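Local coordinates for signal recognition particle 54 kDa protein (Aeropyrum pernix, PDB 7EPK) that forms the 54 kDa subunit of the signal recognition particle, joining a helical bundle and a P-loop GTPase domain to a signal-peptide-binding domain, at residues 297-300 with 301-305; 21-24 with 25-29; 317-321 with 322-326; 7-10 with 11-15. All blocks are in the same frame, centred on the assembly; numbering follows the deposited sequence.

Interaction 1 of 4, residues 297-300 with 301-305; sequences ESLL and ERIKS
The guanidinium of Arg302 folds back over the backbone of Leu299, with its NH1 3.6 Å from Leu299 CB and one face turned toward Leu299 N. The fold-back follows from two torsions: CG stands anti to the backbone N (chi1 -176°), and the chain then bends at chi3 (57°). Over the same face lies Ser298 OG, 3.3 Å from Arg302 NH2 but at too poor an angle for a hydrogen bond. The firm polar partner is Asp68 of helix 66-81, which takes NE in a salt bridge.

On the neighbouring flank Leu299 and Ile303 run side by side, with Leu299 CD2 3.8 Å from Ile303 CD1. From helix 66-81, Ile71 touches Leu299 and Lys72 touches Ile303, so one turn of the long helix 293-320 packs against the helical bundle.

Lys304 curls at chi2, chi3 and chi4 until NZ comes 2.9 Å from Leu300 O. The same oxygen accepts the routine bond from Lys304 N at 3.1 Å, and the two donors arrive from opposite faces of the carbonyl plane. Ser305 OG likewise adds a second bond to Glu301 O (3.1 Å), from above that carbonyl's plane.

Chemically, Lys304 and Ser305 thus turn their donors back onto carbonyls of their own helix, whereas Arg302 spends its charge on Asp68, tying two helices together.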
# COMPACT_ATOMS: atom_id res chain seq x y z
N GLU A 297 -4.67 10.92 6.63
CA GLU A 297 -3.99 10.14 7.71
C GLU A 297 -4.56 10.60 9.06
O GLU A 297 -4.75 9.73 9.96
CB GLU A 297 -2.47 10.18 7.60
CG GLU A 297 -1.85 11.50 8.01
CD GLU A 297 -0.42 11.66 7.51
OE1 GLU A 297 0.13 10.66 7.02
OE2 GLU A 297 0.11 12.80 7.59
N SER A 298 -4.89 11.89 9.20
CA SER A 298 -5.63 12.42 10.38
C SER A 298 -6.93 11.62 10.58
O SER A 298 -7.21 11.17 11.72
CB SER A 298 -5.89 13.91 10.27
OG SER A 298 -6.90 14.32 11.20
N LEU A 299 -7.67 11.42 9.49
CA LEU A 299 -9.03 10.81 9.48
C LEU A 299 -8.94 9.33 9.84
O LEU A 299 -9.85 8.85 10.53
CB LEU A 299 -9.62 11.03 8.08
CG LEU A 299 -11.01 10.48 7.81
CD1 LEU A 299 -11.68 11.33 6.75
CD2 LEU A 299 -10.98 9.01 7.40
N LEU A 300 -7.91 8.61 9.38
CA LEU A 300 -7.82 7.14 9.61
C LEU A 300 -7.45 6.89 11.07
O LEU A 300 -7.93 5.88 11.59
CB LEU A 300 -6.82 6.48 8.66
CG LEU A 300 -7.45 5.74 7.47
CD1 LEU A 300 -8.07 6.70 6.48
CD2 LEU A 300 -6.41 4.88 6.77
N GLU A 301 -6.67 7.77 11.70
CA GLU A 301 -6.35 7.69 13.16
C GLU A 301 -7.60 8.13 13.95
O GLU A 301 -8.06 7.33 14.79
CB GLU A 301 -5.09 8.48 13.53
CG GLU A 301 -3.84 7.61 13.62
CD GLU A 301 -3.83 6.58 14.74
OE1 GLU A 301 -3.51 5.40 14.46
OE2 GLU A 301 -4.14 6.95 15.90
N ARG A 302 -8.15 9.31 13.66
CA ARG A 302 -9.44 9.82 14.22
C ARG A 302 -10.47 8.67 14.30
O ARG A 302 -11.21 8.65 15.29
CB ARG A 302 -9.94 10.98 13.36
CG ARG A 302 -11.21 11.66 13.85
CD ARG A 302 -11.35 13.08 13.32
NE ARG A 302 -11.33 13.12 11.86
CZ ARG A 302 -10.76 14.06 11.09
NH1 ARG A 302 -10.81 13.97 9.77
NH2 ARG A 302 -10.12 15.09 11.64
N ILE A 303 -10.48 7.74 13.34
CA ILE A 303 -11.39 6.54 13.32
C ILE A 303 -10.82 5.45 14.24
O ILE A 303 -11.60 4.92 15.04
CB ILE A 303 -11.62 6.01 11.89
CG1 ILE A 303 -12.51 6.94 11.05
CG2 ILE A 303 -12.18 4.59 11.91
CD1 ILE A 303 -12.69 6.50 9.61
N LYS A 304 -9.54 5.09 14.12
CA LYS A 304 -8.92 3.95 14.87
C LYS A 304 -8.91 4.25 16.39
O LYS A 304 -9.19 3.32 17.17
CB LYS A 304 -7.53 3.59 14.32
CG LYS A 304 -7.42 2.27 13.56
CD LYS A 304 -8.55 1.98 12.54
CE LYS A 304 -8.16 2.09 11.07
NZ LYS A 304 -8.60 3.36 10.43
N SER A 305 -8.65 5.48 16.83
CA SER A 305 -8.85 5.90 18.24
C SER A 305 -10.22 5.42 18.70
O SER A 305 -10.26 4.58 19.62
CB SER A 305 -8.74 7.38 18.41
OG SER A 305 -7.55 7.86 17.80

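Interaction 2 of 4, residues 21-24 with 25-29; sequences KAVD and AFVKD
From Val23 to Val27 the backbone is helical, with Val23 and Phe26 CA atoms 4.7 Å apart and Val27 N bonded to Val23 O at 2.7 Å, almost straight (177° at the hydrogen). Lys28 N to Asp24 O is a sound bond of 3.0 Å. One or two residues earlier the bonding is less regular: Phe26 N divides itself between Ala22 O and Val23 O, both weakly, and the bond from Ala25 N to Lys21 O is also weak.

Val23 and Val27 line up one turn apart, but their CG2 atoms only just meet at 4.5 Å. In Val27, chi1 of 162° sets CG2 beside its own backbone N and 3.5 Å from Val23 O. The Phe26 CB rests 3.3 Å from Ala22 O, while the ring leaves this stretch and meets the ring of Phe12 at about 35° between planes, with Ile71 and Val74 of helix 66-81 also touching it.

Lys28 bends at chi3 and chi4, so that NZ returns to Ala25 O at 3.0 Å, in the carbonyl plane and on a lone pair. Its salt bridge to Asp29 OD1 is long and weak; Asp29 also pairs with Arg32 and, through OD2, with Lys11.

The chemistry divides this amphipathic helix of the bundle: Phe26 enters the interior, Lys28 binds a carbonyl of its own helix, and Asp29 ties the helix to helix 4-13. Arg32 and Lys11, with a weaker share from Lys28, would be expected to keep the Asp29 carboxylate ionised.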
# COMPACT_ATOMS: atom_id res chain seq x y z
N LYS A 21 -26.54 15.72 0.62
CA LYS A 21 -26.29 16.67 -0.51
C LYS A 21 -24.79 16.86 -0.68
O LYS A 21 -24.38 17.19 -1.78
CB LYS A 21 -26.95 18.04 -0.30
CG LYS A 21 -28.47 18.06 -0.46
CD LYS A 21 -29.11 19.43 -0.39
CE LYS A 21 -30.60 19.37 -0.63
NZ LYS A 21 -31.16 20.69 -0.99
N ALA A 22 -24.02 16.71 0.40
CA ALA A 22 -22.55 16.87 0.39
C ALA A 22 -21.93 15.66 -0.31
O ALA A 22 -20.93 15.89 -1.03
CB ALA A 22 -22.01 17.07 1.79
N VAL A 23 -22.50 14.46 -0.15
CA VAL A 23 -21.94 13.19 -0.69
C VAL A 23 -22.31 13.05 -2.19
O VAL A 23 -21.40 12.72 -2.99
CB VAL A 23 -22.31 11.96 0.17
CG1 VAL A 23 -23.79 11.80 0.36
CG2 VAL A 23 -21.75 10.66 -0.38
N ASP A 24 -23.55 13.35 -2.59
CA ASP A 24 -23.96 13.40 -4.02
C ASP A 24 -23.04 14.37 -4.77
O ASP A 24 -22.67 14.10 -5.95
CB ASP A 24 -25.42 13.85 -4.17
CG ASP A 24 -26.44 12.81 -3.75
OD1 ASP A 24 -26.11 11.58 -3.80
OD2 ASP A 24 -27.56 13.22 -3.35
N ALA A 25 -22.70 15.49 -4.13
CA ALA A 25 -21.88 16.56 -4.72
C ALA A 25 -20.41 16.12 -4.76
O ALA A 25 -19.65 16.60 -5.63
CB ALA A 25 -22.03 17.84 -3.92
N PHE A 26 -20.02 15.32 -3.78
CA PHE A 26 -18.62 14.87 -3.64
C PHE A 26 -18.42 13.79 -4.69
O PHE A 26 -17.46 13.92 -5.43
CB PHE A 26 -18.31 14.38 -2.23
CG PHE A 26 -16.97 13.72 -2.16
CD1 PHE A 26 -15.82 14.48 -1.97
CD2 PHE A 26 -16.84 12.35 -2.34
CE1 PHE A 26 -14.57 13.88 -1.93
CE2 PHE A 26 -15.59 11.75 -2.29
CZ PHE A 26 -14.46 12.52 -2.09
N VAL A 27 -19.34 12.82 -4.79
CA VAL A 27 -19.29 11.76 -5.84
C VAL A 27 -19.26 12.45 -7.21
O VAL A 27 -18.38 12.09 -8.03
CB VAL A 27 -20.45 10.76 -5.69
CG1 VAL A 27 -20.69 9.96 -6.96
CG2 VAL A 27 -20.22 9.82 -4.51
N LYS A 28 -20.11 13.45 -7.43
CA LYS A 28 -20.16 14.24 -8.68
C LYS A 28 -18.76 14.83 -8.95
O LYS A 28 -18.26 14.58 -10.03
CB LYS A 28 -21.26 15.31 -8.58
CG LYS A 28 -21.36 16.27 -9.77
CD LYS A 28 -22.13 17.55 -9.46
CE LYS A 28 -21.27 18.72 -9.02
NZ LYS A 28 -20.66 18.55 -7.67
N ASP A 29 -18.17 15.58 -8.01
CA ASP A 29 -16.84 16.24 -8.16
C ASP A 29 -15.81 15.18 -8.52
O ASP A 29 -15.16 15.33 -9.56
CB ASP A 29 -16.37 16.96 -6.88
CG ASP A 29 -16.79 18.41 -6.75
OD1 ASP A 29 -17.20 19.01 -7.77
OD2 ASP A 29 -16.70 18.95 -5.61

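Interaction 3 of 4, residues 317-321 with 322-326; sequences EDVLK and GRITM
The chain leaves helical geometry at Lys321 and turns at Gly322, whose positive phi (75°) brings Arg323 N back to Asp318 O at 2.8 Å. A second backbone bond runs from Gly322 N to Val319 O, although it is modelled implausibly short and its exact length is doubtful.

Across the turn, Asp318 approaches Arg323 through the aliphatic base of the arginine: Asp318 OD1 is 3.5 Å from Arg323 CB. The two side chains cross at a slant, and the opposite charges do not meet, since Asp318 OD1 and Arg323 NE are 5.5 Å apart. Lys321 lies alongside Arg323, pointing the same way, with Lys321 NZ 3.6 Å from Arg323 NE. That closeness of like charges is probably unfavourable, and both residues are exposed.

The pair of bonds, from Arg323 N to Asp318 O and from Gly322 N to Val319 O, with Gly322 as the C-prime residue, fits a Schellman motif, resting mainly on the first of the two. It terminates helix 293-320 and redirects the chain into helix 326-337, which belongs to the signal-peptide-binding family region.

On the buried side Val319 and Ile324 stand side by side. The valine's chi1 (160°) sets CG2 beside the backbone N; in Ile324, CG1 anti to its N (chi1 -171°) carries CD1 to within 3.8 Å of Val319 CG2. Leu420 of helix 409-423 touches both side chains, and Ile329 adds to the cover over Ile324. Just beyond, Thr325 is the N-cap of helix 326-337, its OG1 hydrogen-bonded to Thr328 N.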
# COMPACT_ATOMS: atom_id res chain seq x y z
N GLU A 317 -18.05 -1.01 30.39
CA GLU A 317 -19.51 -1.29 30.44
C GLU A 317 -19.72 -2.72 30.97
O GLU A 317 -20.55 -2.89 31.87
CB GLU A 317 -20.14 -1.02 29.07
CG GLU A 317 -21.65 -1.22 29.02
CD GLU A 317 -22.48 -0.41 30.01
OE1 GLU A 317 -22.01 0.65 30.46
OE2 GLU A 317 -23.60 -0.85 30.33
N ASP A 318 -18.97 -3.71 30.45
CA ASP A 318 -19.11 -5.15 30.79
C ASP A 318 -18.73 -5.39 32.26
O ASP A 318 -19.20 -6.38 32.83
CB ASP A 318 -18.29 -6.08 29.87
CG ASP A 318 -19.13 -7.06 29.05
OD1 ASP A 318 -20.26 -7.37 29.48
OD2 ASP A 318 -18.63 -7.53 27.98
N VAL A 319 -17.90 -4.54 32.84
CA VAL A 319 -17.58 -4.57 34.30
C VAL A 319 -18.78 -3.99 35.05
O VAL A 319 -19.33 -4.71 35.89
CB VAL A 319 -16.28 -3.82 34.61
CG1 VAL A 319 -16.17 -3.41 36.07
CG2 VAL A 319 -15.06 -4.62 34.19
N LEU A 320 -19.19 -2.77 34.70
CA LEU A 320 -20.25 -1.98 35.40
C LEU A 320 -21.58 -2.74 35.39
O LEU A 320 -22.37 -2.52 36.32
CB LEU A 320 -20.41 -0.60 34.74
CG LEU A 320 -19.20 0.34 34.81
CD1 LEU A 320 -19.61 1.77 34.47
CD2 LEU A 320 -18.53 0.32 36.18
N LYS A 321 -21.82 -3.59 34.38
CA LYS A 321 -22.99 -4.51 34.36
C LYS A 321 -22.59 -5.83 35.05
O LYS A 321 -23.37 -6.80 34.94
CB LYS A 321 -23.54 -4.69 32.94
CG LYS A 321 -22.90 -5.76 32.05
CD LYS A 321 -23.71 -6.13 30.80
CE LYS A 321 -25.09 -6.70 31.07
NZ LYS A 321 -25.05 -7.99 31.80
N GLY A 322 -21.42 -5.85 35.72
CA GLY A 322 -20.96 -6.90 36.65
C GLY A 322 -20.52 -8.19 35.97
O GLY A 322 -20.40 -9.20 36.69
N ARG A 323 -20.26 -8.17 34.66
CA ARG A 323 -20.04 -9.38 33.81
C ARG A 323 -18.54 -9.69 33.70
O ARG A 323 -18.19 -10.49 32.82
CB ARG A 323 -20.64 -9.19 32.40
CG ARG A 323 -22.13 -9.49 32.29
CD ARG A 323 -22.48 -10.97 32.29
NE ARG A 323 -23.66 -11.26 31.47
CZ ARG A 323 -23.66 -11.93 30.30
NH1 ARG A 323 -22.54 -12.42 29.78
NH2 ARG A 323 -24.80 -12.12 29.66
N ILE A 324 -17.71 -9.12 34.57
CA ILE A 324 -16.22 -9.22 34.50
C ILE A 324 -15.78 -10.70 34.46
O ILE A 324 -16.36 -11.50 35.23
CB ILE A 324 -15.55 -8.46 35.67
CG1 ILE A 324 -14.03 -8.37 35.48
CG2 ILE A 324 -15.91 -9.06 37.02
CD1 ILE A 324 -13.35 -7.28 36.28
N THR A 325 -14.81 -11.00 33.59
CA THR A 325 -14.15 -12.32 33.37
C THR A 325 -12.71 -12.13 32.89
O THR A 325 -12.31 -10.96 32.67
CB THR A 325 -14.84 -13.18 32.31
OG1 THR A 325 -14.63 -12.50 31.06
CG2 THR A 325 -16.30 -13.46 32.61
N MET A 326 -11.96 -13.22 32.71
CA MET A 326 -10.57 -13.17 32.19
C MET A 326 -10.58 -12.67 30.75
O MET A 326 -9.60 -12.02 30.34
CB MET A 326 -9.89 -14.55 32.25
CG MET A 326 -9.47 -14.96 33.66
SD MET A 326 -8.52 -13.68 34.57
CE MET A 326 -8.33 -14.52 36.14

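Interaction 4 of 4, residues 7-10 with 11-15; sequences RAVA and KFLRG
Val9 and Leu13 meet one turn apart on helix 4-13, the first helix of the SRP54-type helical bundle. Leu13 CB sits 3.1 Å from Val9 O, and the branches follow more loosely, with Val9 CG1 4.4 Å from Leu13 CD2. Beneath them the backbone bonds are regular: Lys11 N to Arg7 O and Phe12 N to Ala8 O are both 2.8 Å.

Phe12 has CG anti to its backbone N (chi1 -179°), which carries the ring away from this turn to Met70 and Ile71 of helix 66-81 and to Ala22 and Val23 of helix 19-36. Its carbonyl oxygen accepts a hydrogen bond from Arg67 NH1, a further tie to helix 66-81. Leu13 lies between helix 66-81, where it touches Asp68 and Ile71, and helix 293-320, where Leu299 and Arg302 touch it.

The regular helix gives way at Arg14, the first residue with non-helical torsions, yet Arg14 N still bonds to Ala10 O at 3.1 Å. Its guanidinium extends to a salt bridge with Asp295, and lower down the same side chain Arg14 CD passes 3.7 Å from Ala10 O.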
# COMPACT_ATOMS: atom_id res chain seq x y z
N ARG A 7 -9.64 19.62 -2.96
CA ARG A 7 -10.62 20.69 -2.62
C ARG A 7 -11.99 20.08 -2.29
O ARG A 7 -12.59 20.51 -1.28
CB ARG A 7 -10.82 21.69 -3.77
CG ARG A 7 -9.95 22.94 -3.69
CD ARG A 7 -10.26 23.97 -4.77
NE ARG A 7 -10.25 23.44 -6.14
CZ ARG A 7 -11.33 23.09 -6.85
NH1 ARG A 7 -12.55 23.21 -6.34
NH2 ARG A 7 -11.17 22.61 -8.07
N ALA A 8 -12.45 19.13 -3.12
CA ALA A 8 -13.70 18.35 -2.91
C ALA A 8 -13.65 17.65 -1.56
O ALA A 8 -14.65 17.74 -0.80
CB ALA A 8 -13.89 17.34 -4.01
N VAL A 9 -12.56 16.96 -1.24
CA VAL A 9 -12.49 16.22 0.06
C VAL A 9 -12.63 17.23 1.20
O VAL A 9 -13.39 16.95 2.16
CB VAL A 9 -11.22 15.36 0.18
CG1 VAL A 9 -11.06 14.80 1.60
CG2 VAL A 9 -11.21 14.23 -0.84
N ALA A 10 -11.96 18.37 1.08
CA ALA A 10 -11.95 19.46 2.08
C ALA A 10 -13.36 20.07 2.21
O ALA A 10 -13.80 20.30 3.34
CB ALA A 10 -10.90 20.49 1.72
N LYS A 11 -14.03 20.35 1.09
CA LYS A 11 -15.44 20.83 1.11
C LYS A 11 -16.27 19.77 1.83
O LYS A 11 -16.85 20.11 2.88
CB LYS A 11 -15.97 21.12 -0.30
CG LYS A 11 -17.32 21.83 -0.34
CD LYS A 11 -17.82 22.16 -1.75
CE LYS A 11 -17.91 20.94 -2.65
NZ LYS A 11 -18.31 21.30 -4.03
N PHE A 12 -16.24 18.52 1.34
CA PHE A 12 -17.02 17.39 1.92
C PHE A 12 -16.76 17.28 3.42
O PHE A 12 -17.73 17.20 4.21
CB PHE A 12 -16.70 16.05 1.26
CG PHE A 12 -17.50 14.90 1.82
CD1 PHE A 12 -18.87 14.83 1.67
CD2 PHE A 12 -16.87 13.85 2.48
CE1 PHE A 12 -19.59 13.76 2.15
CE2 PHE A 12 -17.60 12.77 2.97
CZ PHE A 12 -18.96 12.72 2.79
N LEU A 13 -15.49 17.30 3.82
CA LEU A 13 -15.10 16.97 5.22
C LEU A 13 -15.54 18.10 6.17
O LEU A 13 -15.91 17.78 7.32
CB LEU A 13 -13.59 16.70 5.25
CG LEU A 13 -13.10 15.65 6.25
CD1 LEU A 13 -13.92 14.37 6.20
CD2 LEU A 13 -11.64 15.32 5.97
N ARG A 14 -15.55 19.35 5.69
CA ARG A 14 -15.85 20.56 6.49
C ARG A 14 -17.13 21.20 5.95
O ARG A 14 -18.22 20.78 6.41
CB ARG A 14 -14.65 21.51 6.49
CG ARG A 14 -13.50 21.10 7.41
CD ARG A 14 -12.49 20.15 6.77
NE ARG A 14 -11.17 20.12 7.41
CZ ARG A 14 -10.10 19.46 6.95
NH1 ARG A 14 -8.96 19.51 7.62
NH2 ARG A 14 -10.15 18.76 5.83
N GLY A 15 -17.02 22.12 4.99
CA GLY A 15 -18.13 22.91 4.41
C GLY A 15 -19.47 22.19 4.45
O GLY A 15 -19.86 21.60 3.41

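In the fold
Along the chain the order is interaction 4, interaction 2, interaction 1, interaction 3. Interactions 4 and 2 lie on consecutive helices of the bundle, 4-13 and 19-36, with centres about 10 Å apart and side chains in direct contact. Interaction 1, on helix 293-320, touches interaction 4 (centres about 17 Å apart) but not interaction 2, whose nearest atoms are about 9 Å away. Interaction 3 closes that same helix, its centre about 28 Å from interaction 1 and about 44 Å from interaction 2. Helix 293-320 therefore packs on the bundle near its start and reaches the signal-peptide-binding domain at its end, spanning the two regions.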